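Local coordinates for protein N-acetyl-L-2,4-diaminobutyric acid deacetylase (Ruegeria pomeroyi, PDB 6TWL) that probably hydrolyses the amide of N-acetyl-L-2,4-diaminobutyric acid as a zinc-dependent deacetylase in the breakdown of ectoine, at residues G20-P25 with V36-T41. Residues are numbered along the deposited sequence; the frame is centred on the assembly and turned at random.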
# COMPACT_ATOMS: atom_id res chain seq x y z
N GLY A 20 15.55 13.84 6.88
CA GLY A 20 15.45 14.03 8.32
C GLY A 20 14.48 13.07 8.96
O GLY A 20 14.32 11.93 8.52
N PHE A 21 13.84 13.53 10.04
CA PHE A 21 12.94 12.70 10.82
C PHE A 21 11.77 13.52 11.32
O PHE A 21 11.83 14.75 11.40
CB PHE A 21 13.64 12.06 12.03
CG PHE A 21 14.90 11.33 11.69
CD1 PHE A 21 16.11 12.00 11.61
CD2 PHE A 21 14.88 9.96 11.50
CE1 PHE A 21 17.27 11.32 11.32
CE2 PHE A 21 16.05 9.27 11.21
CZ PHE A 21 17.24 9.96 11.12
N LEU A 22 10.70 12.82 11.67
CA LEU A 22 9.67 13.34 12.56
C LEU A 22 9.96 12.82 13.96
O LEU A 22 10.11 11.61 14.16
CB LEU A 22 8.27 12.90 12.10
CG LEU A 22 7.82 13.23 10.68
CD1 LEU A 22 6.61 12.40 10.31
CD2 LEU A 22 7.52 14.71 10.54
N LYS A 23 10.03 13.73 14.93
CA LYS A 23 10.47 13.41 16.28
C LYS A 23 9.43 13.87 17.29
O LYS A 23 8.92 14.99 17.19
CB LYS A 23 11.83 14.06 16.57
CG LYS A 23 12.27 13.99 18.02
CD LYS A 23 13.66 14.59 18.20
CE LYS A 23 13.67 16.07 17.82
NZ LYS A 23 15.04 16.65 17.86
N LEU A 24 9.09 12.99 18.24
CA LEU A 24 8.35 13.38 19.44
C LEU A 24 9.11 12.81 20.63
O LEU A 24 9.30 11.58 20.71
CB LEU A 24 6.89 12.93 19.45
CG LEU A 24 6.50 11.45 19.44
CD1 LEU A 24 5.11 11.22 20.04
CD2 LEU A 24 6.54 11.00 18.01
N PRO A 25 9.60 13.65 21.54
CA PRO A 25 10.49 13.15 22.61
C PRO A 25 9.85 12.15 23.56
O PRO A 25 10.60 11.41 24.20
CB PRO A 25 10.91 14.44 23.32
CG PRO A 25 10.86 15.47 22.25
CD PRO A 25 9.67 15.11 21.41
N VAL A 36 11.01 8.88 19.60
CA VAL A 36 10.81 8.07 18.40
C VAL A 36 11.04 8.95 17.19
O VAL A 36 10.70 10.15 17.20
CB VAL A 36 9.42 7.38 18.36
CG1 VAL A 36 9.08 6.80 19.73
CG2 VAL A 36 8.34 8.29 17.81
N MET A 37 11.67 8.38 16.17
CA MET A 37 12.10 9.11 14.98
C MET A 37 11.59 8.38 13.76
O MET A 37 11.97 7.23 13.52
CB MET A 37 13.63 9.23 14.94
CG MET A 37 14.25 9.59 16.27
SD MET A 37 14.58 11.35 16.40
CE MET A 37 15.68 11.57 15.01
N ILE A 38 10.74 9.04 12.98
CA ILE A 38 10.23 8.51 11.73
C ILE A 38 11.06 9.13 10.59
O ILE A 38 10.98 10.35 10.40
CB ILE A 38 8.74 8.80 11.54
CG1 ILE A 38 7.97 8.45 12.81
CG2 ILE A 38 8.19 8.03 10.35
CD1 ILE A 38 6.49 8.70 12.71
N PRO A 39 11.83 8.34 9.86
CA PRO A 39 12.61 8.91 8.75
C PRO A 39 11.69 9.46 7.67
O PRO A 39 10.63 8.89 7.37
CB PRO A 39 13.43 7.73 8.23
CG PRO A 39 13.42 6.73 9.36
CD PRO A 39 12.10 6.91 10.03
N LEU A 40 12.10 10.58 7.08
CA LEU A 40 11.34 11.15 5.98
C LEU A 40 12.26 12.02 5.14
O LEU A 40 13.25 12.57 5.64
CB LEU A 40 10.14 11.97 6.49
CG LEU A 40 10.32 13.47 6.73
CD1 LEU A 40 8.97 14.14 6.95
CD2 LEU A 40 11.22 13.72 7.91
N THR A 41 11.94 12.11 3.86
CA THR A 41 12.62 12.99 2.93
C THR A 41 11.59 13.95 2.34
O THR A 41 10.48 13.55 1.99
CB THR A 41 13.31 12.20 1.81
OG1 THR A 41 14.43 11.49 2.35
CG2 THR A 41 13.78 13.13 0.70
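Met-37 reaches Phe-21 with its terminal methyl, and tracing the methionine outward from its backbone shows how. Its CB lies beside Phe-21 CD2 at 3.7 Å. A chi1 of -44° sets CG anti to the carbonyl carbon, and from there SD runs side by side with the lysine chain, 3.8 Å from Lys-23 CD. Bends at chi2 and chi3 then turn CE back over one face of the phenyl ring, 3.4 Å from Phe-21 CG and displaced from the centroid toward the rim. With CE only 27° off the ring normal this is a CH-pi contact, and the more distant, oblique sulfur makes the pair Met-aromatic. Pro-39 CG approaches Phe-21 CE2 at 4.1 Å. Replacing Phe-21 by an alanine would probably leave the methionine methyl without its aromatic face and the proline ring less covered on that side.

The two strands form the antiparallel beta hairpin 16-24/36-45, near one margin of the mixed sheet, with strand 7-8 outside strand 16-24 and strand 82-87 beyond strand 36-45. Gly-20 with Leu-40 and Leu-22 with Ile-38 are hydrogen-bonded pairs, each closed by two backbone bonds; that from Leu-22 N to Ile-38 O measures 2.8 Å. Phe-21 with Pro-39 is a non-hydrogen-bonded pair, so proline's missing N-H costs nothing in the pairing with strand 16-24. At Leu-24 and Val-36 both bonds are weak, each 3.4 Å between N and O (Leu-24 N to Val-36 O, Val-36 N to Leu-24 O).

Phe-21, Lys-23, Met-37 and Pro-39 share one face; on the opposite one Leu-22, Leu-24, Val-36, Ile-38 and Leu-40 are aliphatic. Leu-22 crosses Leu-40 at about a right angle, CD2 to CD1, whereas Leu-24 CD2 presses unusually tightly on Val-36 CG2, at 3.3 Å. Helix 121-133 packs against this side, Tyr-128 and Phe-129 touching Leu-22 and Ile-125 meeting Ile-38.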